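Local coordinates for protein 16S rRNA (adenine(1408)-N(1))-methyltransferase (Escherichia coli, PDB 3P2E) that methylates the N1 position of adenine 1408 in 16S rRNA of assembled 30S subunits, using S-adenosyl-L-methionine, and so confers resistance to various aminoglycosides, at residues I29-G34 against S123-L128; D99-L104 against D127-E132. All blocks are in the same frame, centred on the assembly; numbering follows the deposited sequence.

Interaction 1 of 2, residues I29-G34 against S123-L128. With SAH (S-adenosyl-L-homocysteine), chain C.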
ATOM      1  N   ILE A  29       0.851   3.176   5.117  1.00 13.21           N
ATOM      2  CA  ILE A  29       0.807   1.737   4.881  1.00 13.80           C
ATOM      3  C   ILE A  29       0.508   1.466   3.409  1.00 13.67           C
ATOM      4  O   ILE A  29      -0.416   2.049   2.840  1.00 15.02           O
ATOM      5  CB  ILE A  29      -0.290   1.034   5.730  1.00 13.45           C
ATOM      6  CG1 ILE A  29       0.098   1.053   7.213  1.00 13.28           C
ATOM      7  CG2 ILE A  29      -0.472  -0.415   5.252  1.00 14.78           C
ATOM      8  CD1 ILE A  29      -0.930   0.398   8.141  1.00 14.62           C
ATOM      9  N   ASP A  30       1.309   0.599   2.798  1.00 14.01           N
ATOM     10  CA  ASP A  30       1.109   0.208   1.408  1.00 14.31           C
ATOM     11  C   ASP A  30       0.803  -1.286   1.460  1.00 15.13           C
ATOM     12  O   ASP A  30       1.686  -2.103   1.751  1.00 15.50           O
ATOM     13  CB  ASP A  30       2.369   0.481   0.580  1.00 12.11           C
ATOM     14  CG  ASP A  30       2.177   0.176  -0.895  1.00 15.16           C
ATOM     15  OD1 ASP A  30       1.103   0.517  -1.434  1.00 14.72           O
ATOM     16  OD2 ASP A  30       3.104  -0.394  -1.519  1.00 14.77           O
ATOM     17  N   LEU A  31      -0.459  -1.629   1.212  1.00 13.31           N
ATOM     18  CA  LEU A  31      -0.930  -3.018   1.247  1.00 13.51           C
ATOM     19  C   LEU A  31      -0.743  -3.697  -0.109  1.00 12.49           C
ATOM     20  O   LEU A  31      -1.131  -3.147  -1.138  1.00 12.58           O
ATOM     21  CB  LEU A  31      -2.403  -3.038   1.657  1.00 15.63           C
ATOM     22  CG  LEU A  31      -3.127  -4.386   1.702  1.00 15.63           C
ATOM     23  CD1 LEU A  31      -2.399  -5.355   2.628  1.00 15.63           C
ATOM     24  CD2 LEU A  31      -4.553  -4.158   2.169  1.00 15.63           C
ATOM     25  N   GLY A  32      -0.169  -4.901  -0.100  1.00 13.83           N
ATOM     26  CA  GLY A  32       0.108  -5.613  -1.340  1.00 13.08           C
ATOM     27  C   GLY A  32       1.254  -4.871  -2.003  1.00 14.84           C
ATOM     28  O   GLY A  32       1.267  -4.650  -3.212  1.00 13.75           O
ATOM     29  N   THR A  33       2.239  -4.503  -1.189  1.00 13.19           N
ATOM     30  CA  THR A  33       3.384  -3.713  -1.640  1.00 13.16           C
ATOM     31  C   THR A  33       4.271  -4.313  -2.735  1.00 11.92           C
ATOM     32  O   THR A  33       4.976  -3.585  -3.432  1.00 13.98           O
ATOM     33  CB  THR A  33       4.257  -3.310  -0.425  1.00 14.56           C
ATOM     34  OG1 THR A  33       4.994  -2.122  -0.739  1.00 14.35           O
ATOM     35  CG2 THR A  33       5.223  -4.429  -0.046  1.00 14.26           C
ATOM     36  N   GLY A  34       4.244  -5.631  -2.889  1.00 13.69           N
ATOM     37  CA  GLY A  34       5.053  -6.241  -3.928  1.00 13.53           C
ATOM     38  C   GLY A  34       6.539  -6.328  -3.629  1.00 13.49           C
ATOM     39  O   GLY A  34       6.930  -6.760  -2.540  1.00 13.51           O
ATOM     40  N   SER A 123     -13.134  -3.420   5.255  1.00 17.63           N
ATOM     41  CA  SER A 123     -13.353  -2.941   6.612  1.00 19.14           C
ATOM     42  C   SER A 123     -12.100  -3.207   7.444  1.00 18.30           C
ATOM     43  O   SER A 123     -11.708  -2.366   8.262  1.00 19.54           O
ATOM     44  CB  SER A 123     -14.558  -3.639   7.244  1.00 29.32           C
ATOM     45  OG  SER A 123     -15.757  -3.251   6.600  1.00 39.08           O
ATOM     46  N   ASN A 124     -11.475  -4.367   7.232  1.00 17.93           N
ATOM     47  CA  ASN A 124     -10.252  -4.716   7.959  1.00 18.62           C
ATOM     48  C   ASN A 124      -9.153  -3.723   7.602  1.00 17.48           C
ATOM     49  O   ASN A 124      -8.373  -3.310   8.462  1.00 18.76           O
ATOM     50  CB  ASN A 124      -9.735  -6.117   7.592  1.00 23.48           C
ATOM     51  CG  ASN A 124     -10.724  -7.222   7.889  1.00 27.03           C
ATOM     52  OD1 ASN A 124     -11.514  -7.140   8.831  1.00 28.27           O
ATOM     53  ND2 ASN A 124     -10.665  -8.286   7.092  1.00 28.76           N
ATOM     54  N   VAL A 125      -9.073  -3.355   6.326  1.00 15.86           N
ATOM     55  CA  VAL A 125      -8.053  -2.408   5.893  1.00 15.35           C
ATOM     56  C   VAL A 125      -8.318  -1.030   6.492  1.00 15.04           C
ATOM     57  O   VAL A 125      -7.390  -0.325   6.890  1.00 16.47           O
ATOM     58  CB  VAL A 125      -8.000  -2.291   4.349  1.00 15.24           C
ATOM     59  CG1 VAL A 125      -6.949  -1.262   3.945  1.00 15.13           C
ATOM     60  CG2 VAL A 125      -7.679  -3.646   3.738  1.00 16.55           C
ATOM     61  N   ALA A 126      -9.587  -0.640   6.561  1.00 14.92           N
ATOM     62  CA  ALA A 126      -9.924   0.660   7.125  1.00 15.97           C
ATOM     63  C   ALA A 126      -9.547   0.716   8.605  1.00 16.50           C
ATOM     64  O   ALA A 126      -9.211   1.778   9.122  1.00 18.33           O
ATOM     65  CB  ALA A 126     -11.410   0.941   6.943  1.00 17.31           C
ATOM     66  N   ASP A 127      -9.597  -0.428   9.285  1.00 16.97           N
ATOM     67  CA  ASP A 127      -9.247  -0.473  10.704  1.00 16.98           C
ATOM     68  C   ASP A 127      -7.786  -0.130  10.972  1.00 17.73           C
ATOM     69  O   ASP A 127      -7.404   0.111  12.117  1.00 18.82           O
ATOM     70  CB  ASP A 127      -9.553  -1.851  11.303  1.00 21.25           C
ATOM     71  CG  ASP A 127     -11.036  -2.076  11.526  1.00 25.32           C
ATOM     72  OD1 ASP A 127     -11.791  -1.083  11.590  1.00 26.54           O
ATOM     73  OD2 ASP A 127     -11.444  -3.249  11.657  1.00 27.97           O
ATOM     74  N   LEU A 128      -6.968  -0.111   9.923  1.00 17.31           N
ATOM     75  CA  LEU A 128      -5.554   0.215  10.081  1.00 15.75           C
ATOM     76  C   LEU A 128      -5.330   1.725  10.103  1.00 15.83           C
ATOM     77  O   LEU A 128      -4.240   2.193  10.436  1.00 15.24           O
ATOM     78  CB  LEU A 128      -4.728  -0.393   8.935  1.00 19.90           C
ATOM     79  CG  LEU A 128      -4.824  -1.908   8.721  1.00 19.90           C
ATOM     80  CD1 LEU A 128      -3.857  -2.336   7.619  1.00 19.90           C
ATOM     81  CD2 LEU A 128      -4.494  -2.632  10.019  1.00 19.90           C
TER
HETATM   82  N   SAH C6732       1.839  -2.783  -5.274  1.00 14.04           N
HETATM   83  CA  SAH C6732       2.595  -3.602  -6.065  1.00 14.61           C
HETATM   84  CB  SAH C6732       1.739  -4.752  -6.604  1.00 16.50           C
HETATM   85  CG  SAH C6732       2.434  -5.977  -7.119  1.00 15.03           C
HETATM   86  SD  SAH C6732       1.428  -7.290  -7.727  1.00 18.09           S
HETATM   87  C   SAH C6732       3.320  -2.725  -7.177  1.00 17.03           C
HETATM   88  O   SAH C6732       4.296  -3.289  -7.440  1.00 18.93           O
HETATM   89  OXT SAH C6732       2.919  -1.744  -7.618  1.00 15.88           O
HETATM   90  C5' SAH C6732       0.082  -7.673  -6.599  1.00 15.92           C
HETATM   91  C4' SAH C6732       0.701  -7.900  -5.142  1.00 18.07           C
HETATM   92  O4' SAH C6732      -0.478  -8.037  -4.338  1.00 19.53           O
HETATM   93  C3' SAH C6732       1.529  -9.158  -4.979  1.00 15.96           C
HETATM   94  O3' SAH C6732       2.859  -8.840  -4.460  1.00 18.26           O
HETATM   95  C2' SAH C6732       0.658 -10.078  -4.047  1.00 17.56           C
HETATM   96  O2' SAH C6732       1.367 -10.930  -3.174  1.00 14.87           O
HETATM   97  C1' SAH C6732      -0.219  -9.044  -3.310  1.00 17.48           C
HETATM   98  N9  SAH C6732      -1.539  -9.598  -2.808  1.00 17.73           N
HETATM   99  C8  SAH C6732      -2.458 -10.370  -3.533  1.00 19.19           C
HETATM  100  N7  SAH C6732      -3.490 -10.754  -2.803  1.00 20.46           N
HETATM  101  C5  SAH C6732      -3.187 -10.171  -1.527  1.00 19.57           C
HETATM  102  C6  SAH C6732      -3.983 -10.269  -0.334  1.00 20.15           C
HETATM  103  N6  SAH C6732      -5.150 -10.954  -0.296  1.00 20.59           N
HETATM  104  N1  SAH C6732      -3.448  -9.606   0.758  1.00 19.38           N
HETATM  105  C2  SAH C6732      -2.240  -8.899   0.708  1.00 16.59           C
HETATM  106  N3  SAH C6732      -1.478  -8.812  -0.454  1.00 16.65           N
HETATM  107  C4  SAH C6732      -2.032  -9.480  -1.517  1.00 18.29           C
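Val125, in the last turn of helix 119-126, meets Leu31 at the C-terminal end of strand 26-31. The two side chains reach toward each other tip to tip, with Val125 CG2 3.5 Å from Leu31 CD2. Leu31 holds CG anti to its own N (chi1 177°), which carries the isobutyl group away from the strand toward the helix. Its two methyls divide the work: while CD2 faces Val125, CD1 lies 4.0 Å from C2 of the S-adenosyl-L-homocysteine adenine. Val125 CG1 turns to Ile101 on the neighbouring strand, so this one valine packs against two adjacent strands.

Farther along, the helix gives way to loop, and Leu128 N bonds back to Val125 O at 3.1 Å. Leu128 then crosses Ile29 at about a right angle. The extended tip of Ile29 (chi2 179°) brings CD1 to 4.0 Å from Leu128 CB, and Leu128 CD1 is equally near. Leu90 and Leu94 also pack on Leu128, in a buried, largely apolar patch.

Beyond Leu31 the chain leaves the strand and bends around the cofactor product. Gly32 O accepts a 2.8 Å hydrogen bond from the ligand's amino N. Thr33 OG1 donates to Asp30 OD2 over 2.7 Å, on the anti side of the carboxylate, and ties the turn back to the strand. A glycine-rich loop after the first sheet strand, here bonded to the homocysteine amino group, is characteristic of Rossmann-like class I methyltransferases.

Interaction 2 of 2, residues D99-L104 against D127-E132. With SAH (S-adenosyl-L-homocysteine), chain C.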
ATOM      1  N   ASP A  99      -1.733   7.231   8.809  1.00 14.34           N
ATOM      2  CA  ASP A  99      -2.234   8.531   8.381  1.00 14.31           C
ATOM      3  C   ASP A  99      -2.710   8.392   6.936  1.00 14.79           C
ATOM      4  O   ASP A  99      -3.515   9.192   6.453  1.00 15.67           O
ATOM      5  CB  ASP A  99      -1.118   9.580   8.445  1.00 15.63           C
ATOM      6  CG  ASP A  99      -0.742   9.934   9.858  1.00 18.17           C
ATOM      7  OD1 ASP A  99      -1.430  10.792  10.456  1.00 21.06           O
ATOM      8  OD2 ASP A  99       0.231   9.351  10.378  1.00 16.73           O
ATOM      9  N   SER A 100      -2.201   7.372   6.248  1.00 13.85           N
ATOM     10  CA  SER A 100      -2.563   7.129   4.858  1.00 13.88           C
ATOM     11  C   SER A 100      -2.376   5.663   4.489  1.00 13.86           C
ATOM     12  O   SER A 100      -1.488   4.992   5.013  1.00 13.92           O
ATOM     13  CB  SER A 100      -1.722   8.007   3.928  1.00 17.59           C
ATOM     14  OG  SER A 100      -0.337   7.855   4.188  1.00 19.46           O
ATOM     15  N   ILE A 101      -3.232   5.175   3.597  1.00 14.14           N
ATOM     16  CA  ILE A 101      -3.189   3.787   3.153  1.00 15.50           C
ATOM     17  C   ILE A 101      -3.323   3.722   1.646  1.00 14.73           C
ATOM     18  O   ILE A 101      -4.154   4.410   1.057  1.00 15.38           O
ATOM     19  CB  ILE A 101      -4.347   2.953   3.759  1.00 19.32           C
ATOM     20  CG1 ILE A 101      -4.198   2.856   5.277  1.00 23.17           C
ATOM     21  CG2 ILE A 101      -4.357   1.556   3.153  1.00 20.92           C
ATOM     22  CD1 ILE A 101      -4.516   4.128   6.021  1.00 30.00           C
ATOM     23  N   SER A 102      -2.506   2.888   1.018  1.00 14.54           N
ATOM     24  CA  SER A 102      -2.569   2.749  -0.423  1.00 13.88           C
ATOM     25  C   SER A 102      -2.579   1.292  -0.859  1.00 14.06           C
ATOM     26  O   SER A 102      -2.068   0.413  -0.163  1.00 13.82           O
ATOM     27  CB  SER A 102      -1.378   3.452  -1.078  1.00 17.52           C
ATOM     28  OG  SER A 102      -0.157   2.844  -0.691  1.00 21.33           O
ATOM     29  N   ILE A 103      -3.215   1.052  -2.000  1.00 15.64           N
ATOM     30  CA  ILE A 103      -3.259  -0.263  -2.632  1.00 14.28           C
ATOM     31  C   ILE A 103      -2.978   0.099  -4.088  1.00 14.33           C
ATOM     32  O   ILE A 103      -3.817   0.705  -4.763  1.00 13.39           O
ATOM     33  CB  ILE A 103      -4.641  -0.952  -2.502  1.00 13.63           C
ATOM     34  CG1 ILE A 103      -4.936  -1.254  -1.027  1.00 13.98           C
ATOM     35  CG2 ILE A 103      -4.642  -2.268  -3.284  1.00 15.50           C
ATOM     36  CD1 ILE A 103      -6.272  -1.960  -0.787  1.00 13.97           C
ATOM     37  N   LEU A 104      -1.783  -0.248  -4.561  1.00 13.26           N
ATOM     38  CA  LEU A 104      -1.374   0.103  -5.918  1.00 12.58           C
ATOM     39  C   LEU A 104      -1.232  -1.073  -6.864  1.00 14.03           C
ATOM     40  O   LEU A 104      -0.551  -2.049  -6.551  1.00 12.47           O
ATOM     41  CB  LEU A 104      -0.037   0.849  -5.867  1.00 13.48           C
ATOM     42  CG  LEU A 104       0.073   1.965  -4.831  1.00 15.63           C
ATOM     43  CD1 LEU A 104       1.514   2.439  -4.755  1.00 15.57           C
ATOM     44  CD2 LEU A 104      -0.863   3.105  -5.194  1.00 18.31           C
ATOM     45  N   ASP A 127      -9.597  -0.428   9.285  1.00 16.97           N
ATOM     46  CA  ASP A 127      -9.247  -0.473  10.704  1.00 16.98           C
ATOM     47  C   ASP A 127      -7.786  -0.130  10.972  1.00 17.73           C
ATOM     48  O   ASP A 127      -7.404   0.111  12.117  1.00 18.82           O
ATOM     49  CB  ASP A 127      -9.553  -1.851  11.303  1.00 21.25           C
ATOM     50  CG  ASP A 127     -11.036  -2.076  11.526  1.00 25.32           C
ATOM     51  OD1 ASP A 127     -11.791  -1.083  11.590  1.00 26.54           O
ATOM     52  OD2 ASP A 127     -11.444  -3.249  11.657  1.00 27.97           O
ATOM     53  N   LEU A 128      -6.968  -0.111   9.923  1.00 17.31           N
ATOM     54  CA  LEU A 128      -5.554   0.215  10.081  1.00 15.75           C
ATOM     55  C   LEU A 128      -5.330   1.725  10.103  1.00 15.83           C
ATOM     56  O   LEU A 128      -4.240   2.193  10.436  1.00 15.24           O
ATOM     57  CB  LEU A 128      -4.728  -0.393   8.935  1.00 19.90           C
ATOM     58  CG  LEU A 128      -4.824  -1.908   8.721  1.00 19.90           C
ATOM     59  CD1 LEU A 128      -3.857  -2.336   7.619  1.00 19.90           C
ATOM     60  CD2 LEU A 128      -4.494  -2.632  10.019  1.00 19.90           C
ATOM     61  N   ALA A 129      -6.365   2.483   9.757  1.00 15.83           N
ATOM     62  CA  ALA A 129      -6.271   3.940   9.696  1.00 16.68           C
ATOM     63  C   ALA A 129      -6.627   4.689  10.980  1.00 19.06           C
ATOM     64  O   ALA A 129      -7.445   4.237  11.783  1.00 17.96           O
ATOM     65  CB  ALA A 129      -7.144   4.453   8.555  1.00 19.20           C
ATOM     66  N   LYS A 130      -5.994   5.843  11.165  1.00 20.11           N
ATOM     67  CA  LYS A 130      -6.264   6.686  12.322  1.00 22.98           C
ATOM     68  C   LYS A 130      -7.587   7.386  12.043  1.00 25.23           C
ATOM     69  O   LYS A 130      -8.110   7.293  10.932  1.00 25.37           O
ATOM     70  CB  LYS A 130      -5.182   7.752  12.482  1.00 24.13           C
ATOM     71  CG  LYS A 130      -3.798   7.240  12.794  1.00 27.63           C
ATOM     72  CD  LYS A 130      -2.823   8.408  12.771  1.00 28.58           C
ATOM     73  CE  LYS A 130      -1.426   7.991  13.173  1.00 29.98           C
ATOM     74  NZ  LYS A 130      -0.498   9.154  13.199  1.00 31.53           N
ATOM     75  N   LYS A 131      -8.110   8.096  13.042  1.00 30.64           N
ATOM     76  CA  LYS A 131      -9.369   8.825  12.900  1.00 34.77           C
ATOM     77  C   LYS A 131      -9.346   9.610  11.598  1.00 35.29           C
ATOM     78  O   LYS A 131     -10.332   9.652  10.864  1.00 36.97           O
ATOM     79  CB  LYS A 131      -9.568   9.778  14.082  1.00 61.68           C
ATOM     80  CG  LYS A 131     -10.880  10.548  14.048  1.00 65.24           C
ATOM     81  CD  LYS A 131     -11.034  11.447  15.268  1.00 67.90           C
ATOM     82  CE  LYS A 131      -9.949  12.515  15.321  1.00 69.70           C
ATOM     83  NZ  LYS A 131      -9.990  13.414  14.134  1.00 70.38           N
ATOM     84  N   GLU A 132      -8.211  10.244  11.327  1.00 36.29           N
ATOM     85  CA  GLU A 132      -8.027  10.996  10.097  1.00 37.76           C
ATOM     86  C   GLU A 132      -7.735   9.921   9.056  1.00 37.12           C
ATOM     87  O   GLU A 132      -8.355   8.858   9.059  1.00 41.56           O
ATOM     88  CB  GLU A 132      -6.820  11.924  10.229  1.00 67.57           C
ATOM     89  CG  GLU A 132      -5.542  11.195  10.632  1.00 70.13           C
ATOM     90  CD  GLU A 132      -4.329  12.102  10.686  1.00 71.59           C
ATOM     91  OE1 GLU A 132      -3.928  12.627   9.628  1.00 71.58           O
ATOM     92  OE2 GLU A 132      -3.777  12.291  11.791  1.00 73.55           O
TER
HETATM   93  N   SAH C6732       1.839  -2.783  -5.274  1.00 14.04           N
HETATM   94  CA  SAH C6732       2.595  -3.602  -6.065  1.00 14.61           C
HETATM   95  CB  SAH C6732       1.739  -4.752  -6.604  1.00 16.50           C
HETATM   96  CG  SAH C6732       2.434  -5.977  -7.119  1.00 15.03           C
HETATM   97  SD  SAH C6732       1.428  -7.290  -7.727  1.00 18.09           S
HETATM   98  C   SAH C6732       3.320  -2.725  -7.177  1.00 17.03           C
HETATM   99  O   SAH C6732       4.296  -3.289  -7.440  1.00 18.93           O
HETATM  100  OXT SAH C6732       2.919  -1.744  -7.618  1.00 15.88           O
HETATM  101  C5' SAH C6732       0.082  -7.673  -6.599  1.00 15.92           C
HETATM  102  C4' SAH C6732       0.701  -7.900  -5.142  1.00 18.07           C
HETATM  103  O4' SAH C6732      -0.478  -8.037  -4.338  1.00 19.53           O
HETATM  104  C3' SAH C6732       1.529  -9.158  -4.979  1.00 15.96           C
HETATM  105  O3' SAH C6732       2.859  -8.840  -4.460  1.00 18.26           O
HETATM  106  C2' SAH C6732       0.658 -10.078  -4.047  1.00 17.56           C
HETATM  107  O2' SAH C6732       1.367 -10.930  -3.174  1.00 14.87           O
HETATM  108  C1' SAH C6732      -0.219  -9.044  -3.310  1.00 17.48           C
HETATM  109  N9  SAH C6732      -1.539  -9.598  -2.808  1.00 17.73           N
HETATM  110  C8  SAH C6732      -2.458 -10.370  -3.533  1.00 19.19           C
HETATM  111  N7  SAH C6732      -3.490 -10.754  -2.803  1.00 20.46           N
HETATM  112  C5  SAH C6732      -3.187 -10.171  -1.527  1.00 19.57           C
HETATM  113  C6  SAH C6732      -3.983 -10.269  -0.334  1.00 20.15           C
HETATM  114  N6  SAH C6732      -5.150 -10.954  -0.296  1.00 20.59           N
HETATM  115  N1  SAH C6732      -3.448  -9.606   0.758  1.00 19.38           N
HETATM  116  C2  SAH C6732      -2.240  -8.899   0.708  1.00 16.59           C
HETATM  117  N3  SAH C6732      -1.478  -8.812  -0.454  1.00 16.65           N
HETATM  118  C4  SAH C6732      -2.032  -9.480  -1.517  1.00 18.29           C
HETATM  119  O   HOH W   1      -3.915  12.101   7.071  1.00 47.64           O
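In this Rossmann-like methyltransferase sheet, the helical connection that leaves strand 98-104 returns through residues 127-132 to strand 133-139, its parallel neighbour, completing a beta-alpha-beta crossover. The contact joins the start of the first strand to the lead-in of the next. Ile101 makes the apolar part, its CD1 lying 3.7 Å from Ala129 CB. With chi2 at 73° the ethyl arm of Ile101 is folded, and its terminal methyl lies by the alanine as the chain enters the short strand 129-130.

The polar part centres on Asp99. Lys130 is stretched out straight beyond CG, and its last methylenes pass obliquely across the Asp99 carboxylate before NZ forms a salt bridge with OD2 at 2.9 Å. The ammonium nitrogen comes in on the syn side of that oxygen, 31° out of the carboxylate plane. The same OD2 also accepts a bond from Val27 N on strand 26-31, so one oxygen serves a lysine and a backbone amide and ties Asp99 to two parts of the chain.

Asp99 OD1 has a less comfortable neighbour: Glu132 OE2 is 3.1 Å away, with the two carboxylate planes 82° apart. Two acceptors so close would repel if both were charged; Lys130 probably eases this.

At the opposite end of the strand, Leu104 O accepts a hydrogen bond from the amino N of S-adenosyl-L-homocysteine, 2.8 Å away. Back at the corner, a water closes the gap between the segments, donating one hydrogen to Asp99 O and the other to Glu132 OE1, the latter over 2.6 Å.

In the fold
The centres of interactions 1 and 2 are about 7 Å apart; their first segments belong to neighbouring parallel strands, 26-31 and 98-104, of the seven-stranded mixed sheet. Along the chain these strands precede helix 119-126 and the short strand 129-130; Asp127 and Leu128 belong to both contacts. The two strands are joined by backbone bonding between Ile29 and Ser102 and by a probable hydrogen bond between Asp30 OD1 and Ser102 OG. Leu104 O at the end of one strand and Gly32 O in the loop just after the other both accept hydrogen bonds from the ligand's amino group, while the 123-132 region runs from Leu31, beside the ligand, to Asp99 at the far end of strand 98-104. One continuous piece of chain thus packs on two strands that both contribute to the ligand site.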